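Side-chain contacts in GH18 chiitnase (Pseudoalteromonas aurantia, PDB 6K7Z), which hydrolyses chitin as a family 18 glycoside hydrolase, probably cutting within the polymer chain, on a TIM-barrel fold: residues G11-P14 and L15-S19; L41-S44 and G45-A49; A126-G130 and A131-I135; P212-P216 and E217-A221; Q238-N242 and E243-P247. All coordinates share one frame; numbering follows the deposited sequence.

Interaction 1. Residues G11-P14 and L15-S19; sequences GAVP and LINAS
V13 reaches N17 with one methyl of its fork: CG1 stands 3.6 Å from N17 ND2, and the two side chains cross at about a right angle. That branch lies anti to the backbone N of V13 (chi1 178°), which swings it forward to the asparagine. The backbone of V13 is held from outside, its N by S263 OG and its O by Y8 OH. P14 comes next, its O accepting from N17 N at 3.1 Å. The donor sits above the carbonyl plane and not on a lone pair, with an N-H...O angle of 148°. The same oxygen is brushed by N17 CB at 3.3 Å, while N17 OD1 lies 3.9 Å from P14 CB. With an alanine here the amide is gone, and V13 CG1 and P14 CB would probably be left without their neighbour on that side. Two further bonds of the same span follow, A18 N to L15 O and S19 N to I16 O, and S19 OG adds a second donor to I16 O. Bonds to the residue three back thus close a short run of turns in the loop between strands 3-8 and 25-33, while the N17 amide meets V13 and P14 by van der Waals contact alone.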
# COMPACT_ATOMS: atom_id res chain seq x y z
N GLY A 11 6.15 16.20 -1.49
CA GLY A 11 5.63 17.17 -0.54
C GLY A 11 5.00 18.41 -1.13
O GLY A 11 4.87 19.41 -0.42
N ALA A 12 4.59 18.36 -2.41
CA ALA A 12 4.11 19.56 -3.09
C ALA A 12 2.87 20.15 -2.44
O ALA A 12 2.63 21.36 -2.54
CB ALA A 12 3.84 19.26 -4.57
N VAL A 13 2.06 19.33 -1.79
CA VAL A 13 0.90 19.78 -1.02
C VAL A 13 1.20 19.49 0.45
O VAL A 13 1.62 18.37 0.77
CB VAL A 13 -0.39 19.06 -1.46
CG1 VAL A 13 -1.58 19.50 -0.60
CG2 VAL A 13 -0.68 19.31 -2.94
N PRO A 14 1.04 20.47 1.34
CA PRO A 14 1.34 20.23 2.77
C PRO A 14 0.56 19.04 3.32
O PRO A 14 -0.62 18.86 3.03
CB PRO A 14 0.91 21.53 3.44
CG PRO A 14 1.01 22.57 2.37
CD PRO A 14 0.67 21.87 1.08
N LEU A 15 1.24 18.23 4.14
CA LEU A 15 0.60 16.99 4.58
C LEU A 15 -0.64 17.26 5.42
O LEU A 15 -1.61 16.50 5.35
CB LEU A 15 1.59 16.15 5.37
CG LEU A 15 1.08 14.83 5.95
CD1 LEU A 15 0.67 13.87 4.86
CD2 LEU A 15 2.20 14.21 6.81
N ILE A 16 -0.63 18.34 6.20
CA ILE A 16 -1.77 18.60 7.06
C ILE A 16 -3.06 18.82 6.26
O ILE A 16 -4.15 18.64 6.81
CB ILE A 16 -1.47 19.80 7.97
CG1 ILE A 16 -2.43 19.82 9.17
CG2 ILE A 16 -1.48 21.09 7.17
CD1 ILE A 16 -1.86 20.48 10.38
N ASN A 17 -2.96 19.18 4.97
CA ASN A 17 -4.17 19.32 4.15
C ASN A 17 -5.00 18.05 4.15
O ASN A 17 -6.23 18.11 3.99
CB ASN A 17 -3.82 19.70 2.70
CG ASN A 17 -3.43 21.18 2.56
OD1 ASN A 17 -2.99 21.81 3.51
ND2 ASN A 17 -3.59 21.72 1.36
N ALA A 18 -4.37 16.88 4.31
CA ALA A 18 -5.11 15.63 4.27
C ALA A 18 -6.08 15.51 5.44
O ALA A 18 -7.10 14.84 5.31
CB ALA A 18 -4.14 14.44 4.26
N SER A 19 -5.79 16.17 6.57
CA SER A 19 -6.66 16.10 7.74
C SER A 19 -8.04 16.69 7.47
O SER A 19 -8.98 16.38 8.21
CB SER A 19 -6.02 16.83 8.92
OG SER A 19 -6.08 18.23 8.70

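Interaction 2. Residues L41-S44 and G45-A49; sequences LVLS and GAIAA
L43 and I47 are turned onto each other by different first torsions. In L43, CG is anti to the carbonyl carbon (chi1 -68°), whereas I47 CG1 takes the crowded position between its backbone N and carbonyl carbon (chi1 59°). The result is a methyl-to-methyl touch, L43 CD2 to I47 CD1 at 4.0 Å, with the two side chains crossing at about a right angle. Nearer the backbone, the methyl of A48 rests against L43 CB at 3.8 Å. I47 also lies along the chain itself, its CG1 coming 3.7 Å from S44 O. No hydrogen bond joins the two segments; the loop is closed inside 45-49 by a type I beta turn, A48 N donating to G45 O at 3.1 Å. G45 leads into that turn with a positive phi of 99°, where a CB would fall only 2.4 Å from S44 O. The turn therefore folds I47 and A48 back over the end of strand 41-43. Strand 41-43 is an addition to the parallel barrel, lying antiparallel against its strand 25-33; L43 packs on L31 there and on F103 of helix 93-106, while F54 of strand 53-54 touches both L43 and I47.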
# COMPACT_ATOMS: atom_id res chain seq x y z
N LEU A 41 17.18 0.77 8.37
CA LEU A 41 16.07 1.31 7.59
C LEU A 41 16.16 2.83 7.56
O LEU A 41 16.35 3.47 8.60
CB LEU A 41 14.73 0.86 8.18
CG LEU A 41 14.61 -0.65 8.39
CD1 LEU A 41 13.20 -1.05 8.82
CD2 LEU A 41 15.03 -1.41 7.15
N VAL A 42 16.01 3.42 6.36
CA VAL A 42 16.14 4.86 6.20
C VAL A 42 14.89 5.42 5.55
O VAL A 42 14.24 4.77 4.72
CB VAL A 42 17.39 5.25 5.37
CG1 VAL A 42 18.67 4.83 6.09
CG2 VAL A 42 17.31 4.65 3.98
N LEU A 43 14.56 6.66 5.92
CA LEU A 43 13.42 7.38 5.38
C LEU A 43 13.80 8.12 4.10
O LEU A 43 14.93 8.57 3.93
CB LEU A 43 12.88 8.39 6.39
CG LEU A 43 12.21 7.81 7.64
CD1 LEU A 43 12.09 8.90 8.72
CD2 LEU A 43 10.84 7.25 7.28
N SER A 44 12.82 8.23 3.20
CA SER A 44 12.94 9.02 1.98
C SER A 44 11.61 9.71 1.74
O SER A 44 10.57 9.31 2.27
CB SER A 44 13.32 8.16 0.78
OG SER A 44 12.36 7.13 0.57
N GLY A 45 11.65 10.78 0.96
CA GLY A 45 10.46 11.55 0.66
C GLY A 45 10.34 12.79 1.53
O GLY A 45 11.18 13.08 2.38
N ALA A 46 9.25 13.52 1.30
CA ALA A 46 9.06 14.79 2.00
C ALA A 46 8.93 14.62 3.50
O ALA A 46 9.12 15.60 4.24
CB ALA A 46 7.82 15.49 1.45
N ILE A 47 8.61 13.43 3.99
CA ILE A 47 8.47 13.23 5.42
C ILE A 47 9.80 13.35 6.15
O ILE A 47 9.80 13.59 7.37
CB ILE A 47 7.85 11.86 5.73
CG1 ILE A 47 8.71 10.74 5.14
CG2 ILE A 47 6.38 11.81 5.27
CD1 ILE A 47 8.11 9.35 5.30
N ALA A 48 10.92 13.18 5.46
CA ALA A 48 12.21 12.99 6.13
C ALA A 48 12.93 14.31 6.36
O ALA A 48 13.27 15.02 5.40
CB ALA A 48 13.10 12.05 5.33
N ALA A 49 13.20 14.63 7.62
CA ALA A 49 14.18 15.67 7.94
C ALA A 49 15.60 15.14 7.79
O ALA A 49 16.50 15.86 7.34
CB ALA A 49 13.95 16.19 9.36

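Interaction 3. Residues A126-G130 and A131-I135; sequences AGYDG and AQFLI
D129 sits at the N-cap of helix 130-144 and, through OD1, takes a hydrogen bond from Q132 N, 3.1 Å away. The bond is nearly straight, 172° at the hydrogen, yet the donor stands above the carboxylate plane. CG is anti to the backbone N of D129, beside the carbonyl carbon (chi1 -170°), which folds the carboxylate back over the first turn. A131 N has a partner too: a water 3.0 Å away accepts from it. That water also lies 2.9 Å from D129 OD1, to which it can donate, although other acceptors compete for its protons. F133 N donates to D129 O at 3.0 Å, and L134 N to G130 O at 2.9 Å, so the regular helical bonding starts here. The backbone of G130 is also hydrogen-bonded to that of A121. L134 CG lies 3.3 Å from that same G130 O, a close van der Waals contact. Y128 meets F133 differently: its CE2 is 4.0 Å from F133 CB, which lies at the edge of the tyrosine ring, near its plane. The phenol OH is hydrogen-bonded to D118 OD2 and Y116 OH, in the loop that follows strand 111-115. Chemically, a negative charge is set at the positive end of a helix dipole, so the helix probably stabilises the ionised carboxylate while that group satisfies an early N-H.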
# COMPACT_ATOMS: atom_id res chain seq x y z
N ALA A 126 15.34 -14.62 -7.76
CA ALA A 126 15.91 -13.67 -6.81
C ALA A 126 16.77 -14.33 -5.73
O ALA A 126 17.34 -13.62 -4.90
CB ALA A 126 14.80 -12.86 -6.13
N GLY A 127 16.85 -15.65 -5.69
CA GLY A 127 17.65 -16.27 -4.65
C GLY A 127 17.01 -16.27 -3.29
O GLY A 127 17.70 -16.46 -2.29
N TYR A 128 15.70 -16.04 -3.20
CA TYR A 128 14.97 -16.22 -1.95
C TYR A 128 13.49 -16.33 -2.29
O TYR A 128 13.04 -15.86 -3.33
CB TYR A 128 15.22 -15.07 -0.96
CG TYR A 128 14.48 -13.78 -1.29
CD1 TYR A 128 14.98 -12.88 -2.23
CD2 TYR A 128 13.29 -13.46 -0.65
CE1 TYR A 128 14.29 -11.70 -2.54
CE2 TYR A 128 12.59 -12.27 -0.95
CZ TYR A 128 13.11 -11.40 -1.89
OH TYR A 128 12.43 -10.24 -2.20
N ASP A 129 12.75 -16.99 -1.41
CA ASP A 129 11.33 -17.23 -1.60
C ASP A 129 10.56 -15.99 -1.14
O ASP A 129 10.47 -15.72 0.06
CB ASP A 129 10.91 -18.47 -0.82
CG ASP A 129 9.51 -18.93 -1.14
OD1 ASP A 129 8.65 -18.09 -1.46
OD2 ASP A 129 9.26 -20.16 -1.05
N GLY A 130 10.03 -15.22 -2.08
CA GLY A 130 9.37 -13.98 -1.71
C GLY A 130 8.06 -14.19 -0.97
O GLY A 130 7.71 -13.42 -0.07
N ALA A 131 7.30 -15.22 -1.36
CA ALA A 131 6.06 -15.51 -0.66
C ALA A 131 6.32 -15.87 0.80
O ALA A 131 5.67 -15.34 1.71
CB ALA A 131 5.30 -16.63 -1.36
N GLN A 132 7.30 -16.75 1.04
CA GLN A 132 7.60 -17.11 2.42
C GLN A 132 8.14 -15.91 3.20
O GLN A 132 7.89 -15.79 4.40
CB GLN A 132 8.57 -18.29 2.46
CG GLN A 132 8.98 -18.66 3.89
CD GLN A 132 7.78 -19.06 4.76
OE1 GLN A 132 6.99 -19.93 4.38
NE2 GLN A 132 7.62 -18.39 5.91
N PHE A 133 8.87 -15.02 2.52
CA PHE A 133 9.33 -13.79 3.17
C PHE A 133 8.14 -12.95 3.63
O PHE A 133 8.07 -12.53 4.79
CB PHE A 133 10.21 -12.99 2.22
CG PHE A 133 10.48 -11.59 2.69
CD1 PHE A 133 11.23 -11.36 3.83
CD2 PHE A 133 10.00 -10.49 1.98
CE1 PHE A 133 11.49 -10.07 4.26
CE2 PHE A 133 10.25 -9.19 2.40
CZ PHE A 133 11.00 -8.98 3.55
N LEU A 134 7.19 -12.72 2.73
CA LEU A 134 6.03 -11.92 3.08
C LEU A 134 5.17 -12.61 4.13
O LEU A 134 4.63 -11.96 5.03
CB LEU A 134 5.22 -11.62 1.83
CG LEU A 134 5.99 -10.73 0.87
CD1 LEU A 134 5.24 -10.69 -0.45
CD2 LEU A 134 6.13 -9.33 1.44
N ILE A 135 5.05 -13.94 4.05
CA ILE A 135 4.31 -14.68 5.06
C ILE A 135 4.97 -14.52 6.43
O ILE A 135 4.31 -14.18 7.42
CB ILE A 135 4.20 -16.16 4.65
CG1 ILE A 135 3.21 -16.28 3.50
CG2 ILE A 135 3.82 -17.05 5.85
CD1 ILE A 135 3.28 -17.61 2.78
O HOH W 1 7.57 -16.87 -3.83

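Interaction 4. Residues P212-P216 and E217-A221; sequences PNMSP and EKVIA
S215 and P216 turn the chain into strand 219-224 through two overlapping bonds, K218 N to S215 O and V219 N to P216 O, both 3.1 Å long and both with the donor above the carbonyl plane. Around this corner K218 folds back along the loop it has just left. Its CG is anti to the carbonyl carbon (chi1 -72°) and the chain bends again at chi2, which carries CD to 4.0 Å from M214 CE. The methionine, itself bent at chi2 and chi3, crosses the lysine at about a right angle and also brings SD within 4.4 Å of V219 CG2. That valine methyl presses on the backbone as well, 3.3 Å from S215 O. At the far end of the lysine a water bridges the two segments: it accepts from K218 NZ at 2.8 Å and donates to N213 O at 2.6 Å. I181 O and G178 O also bind NZ, so the ammonium is shared among three oxygens. E217 finds its partner outside both segments, in a salt bridge to K3 of strand 3-8. This is an alpha-to-beta connection of the TIM barrel, leading from helix 198-209 to the N-terminal end of a barrel strand, the end away from where such enzymes usually carry their active site.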
# COMPACT_ATOMS: atom_id res chain seq x y z
N PRO A 212 -8.87 -17.11 -0.99
CA PRO A 212 -8.98 -17.53 0.41
C PRO A 212 -8.55 -16.43 1.37
O PRO A 212 -7.52 -15.78 1.17
CB PRO A 212 -8.04 -18.75 0.48
CG PRO A 212 -8.10 -19.34 -0.92
CD PRO A 212 -8.22 -18.13 -1.84
N ASN A 213 -9.36 -16.20 2.40
CA ASN A 213 -9.21 -15.19 3.45
C ASN A 213 -9.46 -13.78 2.96
O ASN A 213 -9.46 -12.85 3.77
CB ASN A 213 -7.83 -15.24 4.12
CG ASN A 213 -7.56 -16.57 4.77
OD1 ASN A 213 -8.40 -17.08 5.52
ND2 ASN A 213 -6.43 -17.18 4.45
N MET A 214 -9.71 -13.58 1.67
CA MET A 214 -9.97 -12.24 1.17
C MET A 214 -11.47 -11.96 1.12
O MET A 214 -12.30 -12.85 1.32
CB MET A 214 -9.33 -12.05 -0.20
CG MET A 214 -7.80 -11.98 -0.14
SD MET A 214 -7.21 -10.48 0.69
CE MET A 214 -6.71 -11.13 2.29
N SER A 215 -11.80 -10.70 0.85
CA SER A 215 -13.17 -10.24 0.74
C SER A 215 -13.15 -8.86 0.11
O SER A 215 -12.07 -8.26 -0.01
CB SER A 215 -13.83 -10.19 2.12
OG SER A 215 -13.21 -9.19 2.90
N PRO A 216 -14.30 -8.30 -0.27
CA PRO A 216 -14.30 -6.89 -0.71
C PRO A 216 -13.64 -5.96 0.28
O PRO A 216 -12.83 -5.11 -0.12
CB PRO A 216 -15.79 -6.59 -0.87
CG PRO A 216 -16.39 -7.91 -1.21
CD PRO A 216 -15.63 -8.91 -0.40
N GLU A 217 -13.94 -6.12 1.57
CA GLU A 217 -13.41 -5.22 2.58
C GLU A 217 -11.89 -5.20 2.56
O GLU A 217 -11.29 -4.16 2.84
CB GLU A 217 -13.92 -5.64 3.96
CG GLU A 217 -13.39 -4.82 5.13
CD GLU A 217 -14.14 -3.52 5.34
OE1 GLU A 217 -13.94 -2.90 6.41
OE2 GLU A 217 -14.93 -3.10 4.46
N LYS A 218 -11.26 -6.31 2.20
CA LYS A 218 -9.81 -6.44 2.27
C LYS A 218 -9.11 -6.14 0.95
O LYS A 218 -7.89 -6.31 0.86
CB LYS A 218 -9.43 -7.84 2.76
CG LYS A 218 -9.73 -8.02 4.25
CD LYS A 218 -8.77 -8.98 4.93
CE LYS A 218 -9.06 -9.05 6.42
NZ LYS A 218 -8.19 -10.07 7.10
N VAL A 219 -9.82 -5.69 -0.08
CA VAL A 219 -9.20 -5.39 -1.36
C VAL A 219 -9.56 -3.97 -1.74
O VAL A 219 -10.74 -3.64 -1.90
CB VAL A 219 -9.62 -6.39 -2.46
CG1 VAL A 219 -8.81 -6.12 -3.73
CG2 VAL A 219 -9.44 -7.84 -1.97
N ILE A 220 -8.53 -3.12 -1.88
CA ILE A 220 -8.67 -1.71 -2.23
C ILE A 220 -8.14 -1.53 -3.64
O ILE A 220 -7.03 -1.99 -3.95
CB ILE A 220 -7.90 -0.80 -1.25
CG1 ILE A 220 -8.18 -1.18 0.20
CG2 ILE A 220 -8.19 0.67 -1.52
CD1 ILE A 220 -9.60 -0.97 0.64
N ALA A 221 -8.89 -0.83 -4.49
CA ALA A 221 -8.48 -0.61 -5.87
C ALA A 221 -7.70 0.69 -5.97
O ALA A 221 -8.22 1.75 -5.63
CB ALA A 221 -9.69 -0.59 -6.80
O HOH W 2 -9.28 -12.55 6.39

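Interaction 5. Residues Q238-N242 and E243-P247; sequences QTIIN and EVIKP
The run from T239 to K246 is packing within a single helix, 237-251, of a beta-alpha-beta unit of the TIM barrel, between strands 219-224 and 256-260. A pi-type turn interrupts it. E243 N still bonds T239 O in the ordinary span of four, but I245 N reaches I240 O and K246 N reaches I241 O, each five residues back at 2.8 Å. I240 O also accepts from V244 N at 3.0 Å; I245 N comes nearly along the C=O axis, V244 N from above the carbonyl plane. The axes of 238-242 and 243-247 diverge by 22°, in keeping with this turn and with a kink at P247, whose N has no hydrogen to give to the turn before. On the inner side I240 CG2 meets I245 CD1 at 3.9 Å, and both isoleucines lie against I274 of helix 269-277. T239 and E243 run side by side, with T239 CG2 3.8 Å from E243 OE2. I241 CG2 likewise lies beside K246 CE. P247 CD rests 3.5 Å from N242 O. N242, its CG anti to the carbonyl carbon (chi1 -76°), lies alongside the lysine, with N242 OD1 3.5 Å from K246 CD.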
# COMPACT_ATOMS: atom_id res chain seq x y z
N GLN A 238 -14.00 10.35 -14.06
CA GLN A 238 -15.33 9.91 -14.47
C GLN A 238 -15.30 8.48 -14.98
O GLN A 238 -16.30 7.76 -14.89
CB GLN A 238 -15.93 10.83 -15.53
CG GLN A 238 -15.25 10.83 -16.90
CD GLN A 238 -14.28 11.98 -17.07
OE1 GLN A 238 -13.73 12.49 -16.09
NE2 GLN A 238 -14.08 12.41 -18.32
N THR A 239 -14.17 8.06 -15.54
CA THR A 239 -14.03 6.68 -15.98
C THR A 239 -13.87 5.73 -14.79
O THR A 239 -14.47 4.65 -14.76
CB THR A 239 -12.85 6.58 -16.93
OG1 THR A 239 -12.93 7.67 -17.87
CG2 THR A 239 -12.88 5.26 -17.69
N ILE A 240 -13.07 6.13 -13.80
CA ILE A 240 -12.96 5.31 -12.58
C ILE A 240 -14.34 5.11 -11.97
O ILE A 240 -14.73 3.99 -11.62
CB ILE A 240 -12.00 5.95 -11.57
CG1 ILE A 240 -10.58 6.04 -12.11
CG2 ILE A 240 -12.03 5.17 -10.24
CD1 ILE A 240 -9.68 6.98 -11.27
N ILE A 241 -15.09 6.21 -11.83
CA ILE A 241 -16.39 6.14 -11.17
C ILE A 241 -17.34 5.23 -11.93
O ILE A 241 -17.92 4.29 -11.38
CB ILE A 241 -16.98 7.55 -11.00
CG1 ILE A 241 -16.19 8.34 -9.95
CG2 ILE A 241 -18.45 7.49 -10.62
CD1 ILE A 241 -16.65 9.78 -9.85
N ASN A 242 -17.50 5.49 -13.23
CA ASN A 242 -18.59 4.86 -13.96
C ASN A 242 -18.21 3.54 -14.63
O ASN A 242 -19.12 2.80 -15.01
CB ASN A 242 -19.14 5.86 -14.98
CG ASN A 242 -20.00 6.92 -14.33
OD1 ASN A 242 -21.07 6.62 -13.79
ND2 ASN A 242 -19.55 8.18 -14.36
N GLU A 243 -16.92 3.22 -14.76
CA GLU A 243 -16.52 1.96 -15.37
C GLU A 243 -15.78 1.04 -14.42
O GLU A 243 -15.55 -0.12 -14.78
CB GLU A 243 -15.64 2.21 -16.61
CG GLU A 243 -16.30 3.11 -17.66
CD GLU A 243 -15.71 2.98 -19.07
OE1 GLU A 243 -15.29 1.86 -19.45
OE2 GLU A 243 -15.72 3.98 -19.81
N VAL A 244 -15.44 1.50 -13.22
CA VAL A 244 -14.83 0.63 -12.21
C VAL A 244 -15.70 0.58 -10.96
O VAL A 244 -16.18 -0.49 -10.57
CB VAL A 244 -13.41 1.11 -11.86
CG1 VAL A 244 -12.85 0.31 -10.69
CG2 VAL A 244 -12.50 1.02 -13.06
N ILE A 245 -15.88 1.74 -10.31
CA ILE A 245 -16.54 1.79 -9.01
C ILE A 245 -17.99 1.33 -9.12
O ILE A 245 -18.43 0.43 -8.40
CB ILE A 245 -16.44 3.21 -8.42
CG1 ILE A 245 -14.99 3.51 -7.98
CG2 ILE A 245 -17.39 3.36 -7.24
CD1 ILE A 245 -14.77 4.92 -7.48
N LYS A 246 -18.76 1.95 -10.01
CA LYS A 246 -20.16 1.55 -10.11
C LYS A 246 -20.32 0.10 -10.58
O LYS A 246 -21.14 -0.61 -9.97
CB LYS A 246 -20.92 2.54 -11.00
CG LYS A 246 -21.15 3.85 -10.25
CD LYS A 246 -22.09 4.81 -10.96
CE LYS A 246 -22.23 6.11 -10.19
NZ LYS A 246 -22.91 5.93 -8.87
N PRO A 247 -19.60 -0.40 -11.57
CA PRO A 247 -19.75 -1.83 -11.91
C PRO A 247 -19.40 -2.77 -10.77
O PRO A 247 -20.04 -3.82 -10.63
CB PRO A 247 -18.81 -2.00 -13.12
CG PRO A 247 -18.75 -0.63 -13.73
CD PRO A 247 -18.74 0.30 -12.55

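The five contacts follow one another along the chain and are spread round the barrel. Interactions 1 and 2 are neighbours, with centres 16 Å apart, and they touch where G11 CA packs on A46 CB. Interactions 4 and 5 come next in closeness, centres 18 Å apart, because strand 219-224 leads on to helix 237-251. Interaction 3 lies between interactions 2 and 4, centres 26 and 22 Å away, and 35 Å from interactions 1 and 5. Interaction 2 shares the main sheet with interaction 4, about 20 Å away at nearest atoms and across the chain's centre. Together they sample the loops, one helix start and one outer helix that help join successive strands into one closed barrel.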